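Putative peptidyl-arginine deiminase family protein (Campylobacter jejuni subsp. jejuni serotype O:2, PDB 6B10) probably hydrolyses agmatine to N-carbamoylputrescine and ammonia, a deiminase step in polyamine biosynthesis. Local coordinates at residues E18-L24 with S324-K330; F275-L280 with L301-K305; K175-D179 with Q190-L194. All coordinates share one frame; numbering follows the deposited sequence. Where two conformers were deposited one is given.

Interaction 1: residues E18-L24 with S324-K330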
loop_
_atom_site.group_PDB
_atom_site.type_symbol
_atom_site.label_atom_id
_atom_site.label_comp_id
_atom_site.label_asym_id
_atom_site.label_seq_id
_atom_site.Cartn_x
_atom_site.Cartn_y
_atom_site.Cartn_z
ATOM N N GLU A 18 -10.502 -8.868 6.435
ATOM C CA GLU A 18 -9.685 -9.762 7.247
ATOM C C GLU A 18 -8.551 -10.364 6.423
ATOM O O GLU A 18 -8.734 -10.723 5.260
ATOM C CB GLU A 18 -10.549 -10.874 7.861
ATOM C CG GLU A 18 -9.840 -11.666 8.953
ATOM C CD GLU A 18 -10.775 -12.592 9.726
ATOM O OE1 GLU A 18 -11.805 -13.017 9.165
ATOM O OE2 GLU A 18 -10.474 -12.906 10.897
ATOM N N GLN A 19 -7.386 -10.480 7.044
ATOM C CA GLN A 19 -6.181 -10.907 6.363
ATOM C C GLN A 19 -5.535 -12.115 7.032
ATOM O O GLN A 19 -5.778 -12.397 8.207
ATOM C CB GLN A 19 -5.169 -9.753 6.340
ATOM C CG GLN A 19 -5.625 -8.517 5.575
ATOM C CD GLN A 19 -4.771 -7.295 5.888
ATOM O OE1 GLN A 19 -3.545 -7.395 6.002
ATOM N NE2 GLN A 19 -5.415 -6.136 6.038
ATOM N N GLU A 20 -4.715 -12.818 6.253
ATOM C CA GLU A 20 -3.953 -13.957 6.748
ATOM C C GLU A 20 -2.503 -13.537 7.002
ATOM O O GLU A 20 -1.927 -13.884 8.029
ATOM C CB GLU A 20 -4.019 -15.119 5.750
ATOM C CG GLU A 20 -3.580 -16.462 6.318
ATOM C CD GLU A 20 -4.606 -17.073 7.254
ATOM O OE1 GLU A 20 -5.751 -17.302 6.819
ATOM O OE2 GLU A 20 -4.260 -17.341 8.423
ATOM N N TYR A 21 -1.922 -12.780 6.072
ATOM C CA TYR A 21 -0.542 -12.311 6.200
ATOM C C TYR A 21 -0.384 -10.845 5.828
ATOM O O TYR A 21 -1.098 -10.335 4.962
ATOM C CB TYR A 21 0.369 -13.079 5.247
ATOM C CG TYR A 21 0.656 -14.522 5.608
ATOM C CD1 TYR A 21 1.668 -14.848 6.504
ATOM C CD2 TYR A 21 -0.054 -15.563 5.016
ATOM C CE1 TYR A 21 1.954 -16.164 6.813
ATOM C CE2 TYR A 21 0.219 -16.885 5.325
ATOM C CZ TYR A 21 1.223 -17.179 6.219
ATOM O OH TYR A 21 1.498 -18.493 6.522
ATOM N N LEU A 22 0.570 -10.179 6.479
ATOM C CA LEU A 22 1.233 -9.022 5.890
ATOM C C LEU A 22 2.609 -9.487 5.404
ATOM O O LEU A 22 3.368 -10.128 6.137
ATOM C CB LEU A 22 1.377 -7.865 6.884
ATOM C CG LEU A 22 1.727 -6.509 6.250
ATOM C CD1 LEU A 22 0.557 -5.944 5.460
ATOM C CD2 LEU A 22 2.162 -5.492 7.293
ATOM N N MET A 23 2.924 -9.156 4.163
ATOM C CA MET A 23 4.135 -9.636 3.535
ATOM C C MET A 23 5.095 -8.483 3.282
ATOM O O MET A 23 4.690 -7.420 2.819
ATOM C CB MET A 23 3.780 -10.333 2.234
ATOM C CG MET A 23 2.743 -11.433 2.422
ATOM S SD MET A 23 2.367 -12.339 0.916
ATOM C CE MET A 23 1.817 -11.026 -0.167
ATOM N N LEU A 24 6.365 -8.703 3.606
ATOM C CA LEU A 24 7.413 -7.708 3.414
ATOM C C LEU A 24 8.666 -8.339 2.808
ATOM O O LEU A 24 8.938 -9.529 2.993
ATOM C CB LEU A 24 7.774 -7.049 4.750
ATOM C CG LEU A 24 6.615 -6.460 5.567
ATOM C CD1 LEU A 24 6.128 -7.441 6.619
ATOM C CD2 LEU A 24 7.006 -5.144 6.233
ATOM N N SER A 324 6.061 -0.603 1.668
ATOM C CA SER A 324 6.936 -1.705 2.070
ATOM C C SER A 324 6.220 -3.024 2.381
ATOM O O SER A 324 6.856 -3.964 2.854
ATOM C CB SER A 324 7.709 -1.301 3.319
ATOM O OG SER A 324 6.899 -1.489 4.457
ATOM N N CYS A 325 4.915 -3.110 2.148
ATOM C CA CYS A 325 4.198 -4.324 2.503
ATOM C C CYS A 325 3.070 -4.640 1.542
ATOM O O CYS A 325 2.671 -3.808 0.725
ATOM C CB CYS A 325 3.681 -4.233 3.939
ATOM S SG CYS A 325 2.451 -2.938 4.256
ATOM N N GLN A 326 2.592 -5.874 1.613
ATOM C CA GLN A 326 1.445 -6.293 0.825
ATOM C C GLN A 326 0.546 -7.169 1.690
ATOM O O GLN A 326 1.018 -7.937 2.528
ATOM C CB GLN A 326 1.901 -7.031 -0.432
ATOM C CG GLN A 326 0.780 -7.476 -1.366
ATOM C CD GLN A 326 -0.085 -6.326 -1.859
ATOM O OE1 GLN A 326 -0.917 -5.797 -1.116
ATOM N NE2 GLN A 326 0.099 -5.939 -3.117
ATOM N N ASN A 327 -0.754 -7.034 1.489
ATOM C CA ASN A 327 -1.728 -7.770 2.272
ATOM C C ASN A 327 -2.149 -9.018 1.516
ATOM O O ASN A 327 -2.307 -8.985 0.300
ATOM C CB ASN A 327 -2.949 -6.881 2.562
ATOM C CG ASN A 327 -2.553 -5.506 3.060
ATOM O OD1 ASN A 327 -2.286 -4.599 2.269
ATOM N ND2 ASN A 327 -2.487 -5.352 4.377
ATOM N N ARG A 328 -2.315 -10.116 2.242
ATOM C CA ARG A 328 -2.866 -11.345 1.682
ATOM C C ARG A 328 -4.085 -11.673 2.525
ATOM O O ARG A 328 -3.980 -11.866 3.736
ATOM C CB ARG A 328 -1.837 -12.480 1.719
ATOM C CG ARG A 328 -2.392 -13.834 1.291
ATOM C CD ARG A 328 -1.287 -14.860 1.074
ATOM N NE ARG A 328 -1.826 -16.224 1.074
ATOM C CZ ARG A 328 -2.317 -16.858 0.009
ATOM N NH1 ARG A 328 -2.350 -16.277 -1.188
ATOM N NH2 ARG A 328 -2.784 -18.094 0.142
ATOM N N PHE A 329 -5.247 -11.703 1.885
ATOM C CA PHE A 329 -6.502 -11.751 2.622
ATOM C C PHE A 329 -6.894 -13.168 3.010
ATOM O O PHE A 329 -6.413 -14.138 2.425
ATOM C CB PHE A 329 -7.604 -11.020 1.848
ATOM C CG PHE A 329 -7.334 -9.552 1.727
ATOM C CD1 PHE A 329 -7.772 -8.672 2.705
ATOM C CD2 PHE A 329 -6.555 -9.062 0.685
ATOM C CE1 PHE A 329 -7.477 -7.322 2.628
ATOM C CE2 PHE A 329 -6.260 -7.711 0.599
ATOM C CZ PHE A 329 -6.726 -6.842 1.572
ATOM N N LYS A 330 -7.740 -13.256 4.029
ATOM C CA LYS A 330 -8.205 -14.523 4.581
ATOM C C LYS A 330 -9.485 -14.966 3.876
ATOM O O LYS A 330 -10.373 -14.154 3.618
ATOM C CB LYS A 330 -8.479 -14.362 6.079
ATOM C CG LYS A 330 -8.802 -15.655 6.828
ATOM C CD LYS A 330 -9.428 -15.345 8.177
ATOM C CE LYS A 330 -9.877 -16.600 8.914
ATOM N NZ LYS A 330 -8.753 -17.293 9.600
HETATM O O HOH W 1 -10.786 -11.370 3.682
#
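Phe329 and Arg328 each turn an edge to an atom of 18-24. The Phe329 ring presents its rim to Glu18 O, which lies near the ring plane 3.4 Å from Phe329 CD1, while Gln19 CG runs beside CD1 and CE1 of the same ring. The Arg328 guanidinium has Tyr21 CD2 at its edge; the two side chains run side by side, their planes 40° apart. Arg328 continues to a salt bridge with Glu135 and a cation-pi contact with Phe133, and Tyr21 OH bonds Glu77.

The amides of Gln19 and Asn327 stand almost perpendicular, at 87°. The Gln19 chain, extended beyond CG (chi2 165°), carries its amide across to Asn327. Asn327 ND2 donates within its own amide plane to Gln19 OE1 (2.8 Å), but reaches that oxygen from above the Gln19 carbonyl plane rather than along a lone pair. Gln55 NE2 gives OE1 a second donor, and Arg89 bonds Asn327 OD1, so this buried polar pair is anchored. Leu22 CD1 packs 3.3 Å from Asn327 ND2.

Backbone bonds supply the antiparallel frame. Met23 N donates to Gln326 O (2.8 Å) and Arg328 N to Tyr21 O (3.0 Å). Arg328 O is gripped twice, by Glu20 N (2.8 Å) and Tyr21 N (3.2 Å), and the register slips by one residue, a classic beta bulge. Beyond it, Lys330 N bonds Glu18 O at 3.0 Å. Pairing strands some 300 residues apart joins the two ends of the chain, consistent with closure of the circular beta/alpha propeller of guanidino-group-modifying enzymes.

Interaction 2: residues F275-L280 with L301-K305. With PO4 (phosphate ion), chain D.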
loop_
_atom_site.group_PDB
_atom_site.type_symbol
_atom_site.label_atom_id
_atom_site.label_comp_id
_atom_site.label_asym_id
_atom_site.label_seq_id
_atom_site.Cartn_x
_atom_site.Cartn_y
_atom_site.Cartn_z
ATOM N N PHE A 275 -3.796 -1.020 6.760
ATOM C CA PHE A 275 -4.771 -1.742 7.564
ATOM C C PHE A 275 -4.301 -3.175 7.765
ATOM O O PHE A 275 -3.771 -3.801 6.838
ATOM C CB PHE A 275 -6.136 -1.774 6.892
ATOM C CG PHE A 275 -6.951 -0.524 7.076
ATOM C CD1 PHE A 275 -7.643 -0.299 8.261
ATOM C CD2 PHE A 275 -7.073 0.401 6.043
ATOM C CE1 PHE A 275 -8.418 0.839 8.420
ATOM C CE2 PHE A 275 -7.850 1.539 6.195
ATOM C CZ PHE A 275 -8.521 1.757 7.386
ATOM N N ILE A 276 -4.492 -3.666 8.985
ATOM C CA ILE A 276 -4.294 -5.065 9.336
ATOM C C ILE A 276 -5.430 -5.442 10.264
ATOM O O ILE A 276 -6.251 -4.594 10.620
ATOM C CB ILE A 276 -2.935 -5.301 10.014
ATOM C CG1 ILE A 276 -2.790 -4.412 11.257
ATOM C CG2 ILE A 276 -1.806 -5.034 9.021
ATOM C CD1 ILE A 276 -1.651 -4.810 12.169
ATOM N N ASN A 277 -5.494 -6.703 10.664
ATOM C CA ASN A 277 -6.610 -7.144 11.499
ATOM C C ASN A 277 -6.682 -6.344 12.799
ATOM O O ASN A 277 -5.726 -6.330 13.580
ATOM C CB ASN A 277 -6.497 -8.633 11.789
ATOM C CG ASN A 277 -6.641 -9.474 10.540
ATOM O OD1 ASN A 277 -7.093 -8.986 9.501
ATOM N ND2 ASN A 277 -6.247 -10.739 10.624
ATOM N N ASN A 278 -7.807 -5.654 12.996
ATOM C CA ASN A 278 -8.078 -4.886 14.211
ATOM C C ASN A 278 -7.176 -3.673 14.435
ATOM O O ASN A 278 -7.203 -3.075 15.504
ATOM C CB ASN A 278 -8.036 -5.794 15.452
ATOM C CG ASN A 278 -9.038 -6.917 15.373
ATOM O OD1 ASN A 278 -8.670 -8.085 15.281
ATOM N ND2 ASN A 278 -10.311 -6.566 15.373
ATOM N N ALA A 279 -6.415 -3.274 13.423
ATOM C CA ALA A 279 -5.521 -2.146 13.582
ATOM C C ALA A 279 -5.226 -1.418 12.287
ATOM O O ALA A 279 -5.388 -1.952 11.186
ATOM C CB ALA A 279 -4.223 -2.598 14.237
ATOM N N LEU A 280 -4.810 -0.168 12.455
ATOM C CA LEU A 280 -4.351 0.677 11.374
ATOM C C LEU A 280 -2.984 1.202 11.776
ATOM O O LEU A 280 -2.852 1.915 12.766
ATOM C CB LEU A 280 -5.320 1.838 11.153
ATOM C CG LEU A 280 -4.858 2.881 10.126
ATOM C CD1 LEU A 280 -4.678 2.265 8.748
ATOM C CD2 LEU A 280 -5.834 4.040 10.070
ATOM N N LEU A 301 -12.353 5.618 13.145
ATOM C CA LEU A 301 -12.301 4.168 13.043
ATOM C C LEU A 301 -12.466 3.509 14.421
ATOM O O LEU A 301 -11.513 2.942 14.967
ATOM C CB LEU A 301 -10.980 3.764 12.394
ATOM C CG LEU A 301 -10.765 4.318 10.983
ATOM C CD1 LEU A 301 -9.307 4.179 10.591
ATOM C CD2 LEU A 301 -11.659 3.604 9.981
ATOM N N PRO A 302 -13.695 3.536 14.970
ATOM C CA PRO A 302 -13.940 3.141 16.365
ATOM C C PRO A 302 -13.632 1.693 16.741
ATOM O O PRO A 302 -13.638 1.379 17.922
ATOM C CB PRO A 302 -15.449 3.400 16.549
ATOM C CG PRO A 302 -15.855 4.274 15.421
ATOM C CD PRO A 302 -14.951 3.897 14.289
ATOM N N ASN A 303 -13.397 0.821 15.764
ATOM C CA ASN A 303 -13.095 -0.585 16.027
ATOM C C ASN A 303 -11.681 -0.979 15.612
ATOM O O ASN A 303 -11.389 -2.153 15.427
ATOM C CB ASN A 303 -14.117 -1.484 15.318
ATOM C CG ASN A 303 -15.542 -1.188 15.740
ATOM O OD1 ASN A 303 -16.383 -0.867 14.915
ATOM N ND2 ASN A 303 -15.812 -1.277 17.032
ATOM N N HIS A 304 -10.807 0.006 15.474
ATOM C CA HIS A 304 -9.411 -0.239 15.148
ATOM C C HIS A 304 -8.518 0.404 16.195
ATOM O O HIS A 304 -8.848 1.445 16.743
ATOM C CB HIS A 304 -9.073 0.345 13.777
ATOM C CG HIS A 304 -9.503 -0.514 12.632
ATOM N ND1 HIS A 304 -10.770 -0.462 12.099
ATOM C CD2 HIS A 304 -8.830 -1.450 11.918
ATOM C CE1 HIS A 304 -10.860 -1.325 11.101
ATOM N NE2 HIS A 304 -9.698 -1.937 10.971
ATOM N N LYS A 305 -7.386 -0.233 16.469
ATOM C CA LYS A 305 -6.329 0.398 17.225
ATOM C C LYS A 305 -5.433 1.097 16.209
ATOM O O LYS A 305 -4.981 0.476 15.255
ATOM C CB LYS A 305 -5.531 -0.635 18.023
ATOM C CG LYS A 305 -6.368 -1.623 18.830
ATOM C CD LYS A 305 -7.281 -0.943 19.834
ATOM C CE LYS A 305 -7.916 -1.973 20.756
ATOM N NZ LYS A 305 -9.018 -1.399 21.577
HETATM P P PO4 D . -14.137 0.644 11.947
HETATM O O1 PO4 D . -14.257 1.617 10.799
HETATM O O2 PO4 D . -12.984 1.018 12.847
HETATM O O3 PO4 D . -13.922 -0.736 11.371
HETATM O O4 PO4 D . -15.412 0.626 12.762
HETATM O O HOH W 2 -8.472 -3.748 9.321
HETATM O O HOH W 3 -9.260 -3.427 17.699
#
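This is a parallel strand pairing at the start of a beta-alpha-beta crossover: strand 279-284 leads into helix 289-300, and the chain returns through 301-305 to strand 305-310 alongside. The bonding pattern supports this. Lys305 N donates to Asn278 O (3.0 Å) and Leu280 N to Lys305 O (2.9 Å), so Ala279 is bracketed by two bonds to one residue. A type II turn from Ile276 to Ala279 makes strands 274-276 and 279-284 a tight hairpin, and Asn278 takes the positive phi expected at the third position of a type II turn.

His304 carries the side-chain contact. With CG anti to its carbonyl carbon (chi1 -80°), the imidazole swings back toward the hairpin and receives the edge of Phe275 on one face: a T-shaped stack with centroids 5.3 Å apart and planes at 69°. Phe275 is itself covered on one face by Leu280 CD1. Next to it, Leu301 CD1 meets Leu280 CD2 at 3.5 Å, and Ile215 of strand 212-216 touches both Phe275 and Leu301.

Both nitrogens of the imidazole have polar partners. His304 NE2 is hydrogen-bonded to a water at 2.7 Å, which also lies within hydrogen-bonding distance of Ile276 O and probably donates to it, tying the ring to the hairpin turn. At the ND1 edge of the ring, near its plane, lies a phosphate ion, probably from the crystallisation liquor, held at the type I turn Leu301-His304. Two donors converge on its O2: Asn303 N at 3.0 Å, and His304 ND1 at 2.8 Å along a nearly straight N-H line of 171°.

Interaction 3: residues K175-D179 with Q190-L194; sequences KTQID and QIIWL
Asp179 meets Trp193 because its CG stands anti to the backbone N (chi1 -176°), carrying the carboxylate toward the indole; Lys175 uses the same first torsion and stays extended to CD, which lays CG and CD over the indole; a bend at chi3 (85°) brings NZ over the five-membered ring. The contact belongs to a beta-alpha-beta crossover: strands 156-160 and 190-194 lie parallel and adjacent in one sheet, with helices 161-167 and 175-186 between them in sequence.

Trp193 is sandwiched. Lys175 CG lies 4.0 Å from the centroid of the Trp193 six-membered ring, a CH-pi contact, and Lys175 NZ makes a cation-pi contact 4.5 Å from the centroid of the five-membered ring. The opposite face is met by Ile191 CG2 of its own strand, displaced toward the rim. At the edge, Ile178 CG2 touches Trp193 CH2 at 3.8 Å, and Leu165 packs on the indole.

Lys183 pairs with Asp179 OD2 in a salt bridge, which probably steadies the carboxylate's rotation. Asp179 OD1 rests 3.5 Å from Ile191 CB; lying in the indole plane, it accepts, on its anti side, a practically straight bond of 2.8 Å from Trp193 NE1.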
loop_
_atom_site.group_PDB
_atom_site.type_symbol
_atom_site.label_atom_id
_atom_site.label_comp_id
_atom_site.label_asym_id
_atom_site.label_seq_id
_atom_site.Cartn_x
_atom_site.Cartn_y
_atom_site.Cartn_z
ATOM N N LYS A 175 -7.690 6.488 -22.129
ATOM C CA LYS A 175 -8.100 6.443 -20.723
ATOM C C LYS A 175 -9.433 5.697 -20.601
ATOM O O LYS A 175 -9.602 4.896 -19.690
ATOM C CB LYS A 175 -8.222 7.837 -20.088
ATOM C CG LYS A 175 -8.402 7.772 -18.570
ATOM C CD LYS A 175 -8.777 9.095 -17.930
ATOM C CE LYS A 175 -10.277 9.326 -17.978
ATOM N NZ LYS A 175 -10.663 10.556 -17.237
ATOM N N THR A 176 -10.365 5.964 -21.516
ATOM C CA THR A 176 -11.652 5.254 -21.565
ATOM C C THR A 176 -11.451 3.736 -21.645
ATOM O O THR A 176 -12.187 2.961 -21.017
ATOM C CB THR A 176 -12.499 5.733 -22.767
ATOM O OG1 THR A 176 -12.856 7.105 -22.579
ATOM C CG2 THR A 176 -13.776 4.913 -22.933
ATOM N N GLN A 177 -10.452 3.326 -22.420
ATOM C CA GLN A 177 -10.110 1.915 -22.572
ATOM C C GLN A 177 -9.460 1.358 -21.314
ATOM O O GLN A 177 -9.792 0.258 -20.876
ATOM C CB GLN A 177 -9.187 1.714 -23.774
ATOM C CG GLN A 177 -9.923 1.779 -25.104
ATOM C CD GLN A 177 -8.989 1.783 -26.302
ATOM O OE1 GLN A 177 -7.824 2.172 -26.203
ATOM N NE2 GLN A 177 -9.504 1.355 -27.447
ATOM N N ILE A 178 -8.525 2.117 -20.753
ATOM C CA ILE A 178 -7.866 1.746 -19.503
ATOM C C ILE A 178 -8.890 1.699 -18.371
ATOM O O ILE A 178 -8.890 0.768 -17.568
ATOM C CB ILE A 178 -6.722 2.723 -19.162
ATOM C CG1 ILE A 178 -5.556 2.522 -20.136
ATOM C CG2 ILE A 178 -6.225 2.514 -17.735
ATOM C CD1 ILE A 178 -4.581 3.681 -20.181
ATOM N N ASP A 179 -9.761 2.703 -18.331
ATOM C CA ASP A 179 -10.878 2.739 -17.400
ATOM C C ASP A 179 -11.733 1.472 -17.534
ATOM O O ASP A 179 -11.991 0.785 -16.544
ATOM C CB ASP A 179 -11.727 3.987 -17.654
ATOM C CG ASP A 179 -12.862 4.139 -16.666
ATOM O OD1 ASP A 179 -12.637 4.732 -15.593
ATOM O OD2 ASP A 179 -13.987 3.689 -16.972
ATOM N N GLN A 190 -17.165 2.084 -10.649
ATOM C CA GLN A 190 -16.686 3.459 -10.732
ATOM C C GLN A 190 -15.186 3.575 -10.464
ATOM O O GLN A 190 -14.652 2.920 -9.567
ATOM C CB GLN A 190 -17.458 4.327 -9.733
ATOM C CG GLN A 190 -16.956 5.757 -9.607
ATOM C CD GLN A 190 -17.793 6.599 -8.650
ATOM O OE1 GLN A 190 -18.618 6.083 -7.893
ATOM N NE2 GLN A 190 -17.574 7.902 -8.678
ATOM N N ILE A 191 -14.519 4.420 -11.244
ATOM C CA ILE A 191 -13.139 4.811 -10.978
ATOM C C ILE A 191 -13.067 6.321 -10.832
ATOM O O ILE A 191 -13.522 7.059 -11.706
ATOM C CB ILE A 191 -12.178 4.384 -12.101
ATOM C CG1 ILE A 191 -12.140 2.854 -12.198
ATOM C CG2 ILE A 191 -10.785 4.942 -11.842
ATOM C CD1 ILE A 191 -11.304 2.315 -13.336
ATOM N N ILE A 192 -12.490 6.767 -9.724
ATOM C CA ILE A 192 -12.232 8.175 -9.480
ATOM C C ILE A 192 -10.795 8.450 -9.912
ATOM O O ILE A 192 -9.841 7.949 -9.301
ATOM C CB ILE A 192 -12.439 8.529 -8.000
ATOM C CG1 ILE A 192 -13.898 8.286 -7.617
ATOM C CG2 ILE A 192 -12.067 9.978 -7.726
ATOM C CD1 ILE A 192 -14.148 8.218 -6.131
ATOM N N TRP A 193 -10.659 9.218 -10.989
ATOM C CA TRP A 193 -9.371 9.591 -11.539
ATOM C C TRP A 193 -8.976 10.954 -10.998
ATOM O O TRP A 193 -9.548 11.963 -11.397
ATOM C CB TRP A 193 -9.459 9.663 -13.064
ATOM C CG TRP A 193 -9.671 8.344 -13.749
ATOM C CD1 TRP A 193 -10.870 7.753 -14.058
ATOM C CD2 TRP A 193 -8.653 7.465 -14.235
ATOM N NE1 TRP A 193 -10.651 6.548 -14.700
ATOM C CE2 TRP A 193 -9.299 6.351 -14.817
ATOM C CE3 TRP A 193 -7.256 7.511 -14.233
ATOM C CZ2 TRP A 193 -8.593 5.297 -15.392
ATOM C CZ3 TRP A 193 -6.553 6.459 -14.798
ATOM C CH2 TRP A 193 -7.223 5.368 -15.373
ATOM N N LEU A 194 -8.008 10.994 -10.086
ATOM C CA LEU A 194 -7.559 12.264 -9.514
ATOM C C LEU A 194 -6.478 12.928 -10.366
ATOM O O LEU A 194 -5.430 12.334 -10.620
ATOM C CB LEU A 194 -7.027 12.077 -8.093
ATOM C CG LEU A 194 -8.029 11.847 -6.969
ATOM C CD1 LEU A 194 -7.260 11.777 -5.662
ATOM C CD2 LEU A 194 -9.091 12.934 -6.896
#

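How the interactions relate
Interactions 1 and 2 are physically joined, their centres 14 Å apart. Gln19 N lies 2.9 Å from Asn277 OD1 and Gln19 NE2 lies 3.0 Å from Phe275 O, both probable hydrogen bonds, so Gln19 ties the chain-closing strand pair to the 276-279 hairpin. Interaction 3 stands apart: its nearest atoms are about 17 Å from those of interaction 1 and about 15 Å from those of interaction 2. In sequence, interactions 3 and 2 follow one another inside the long loop that interaction 1 closes. The potassium ion, bound by Phe91, Asp106 and Phe107, lies about 8 Å from the Gln326 side chain of interaction 1.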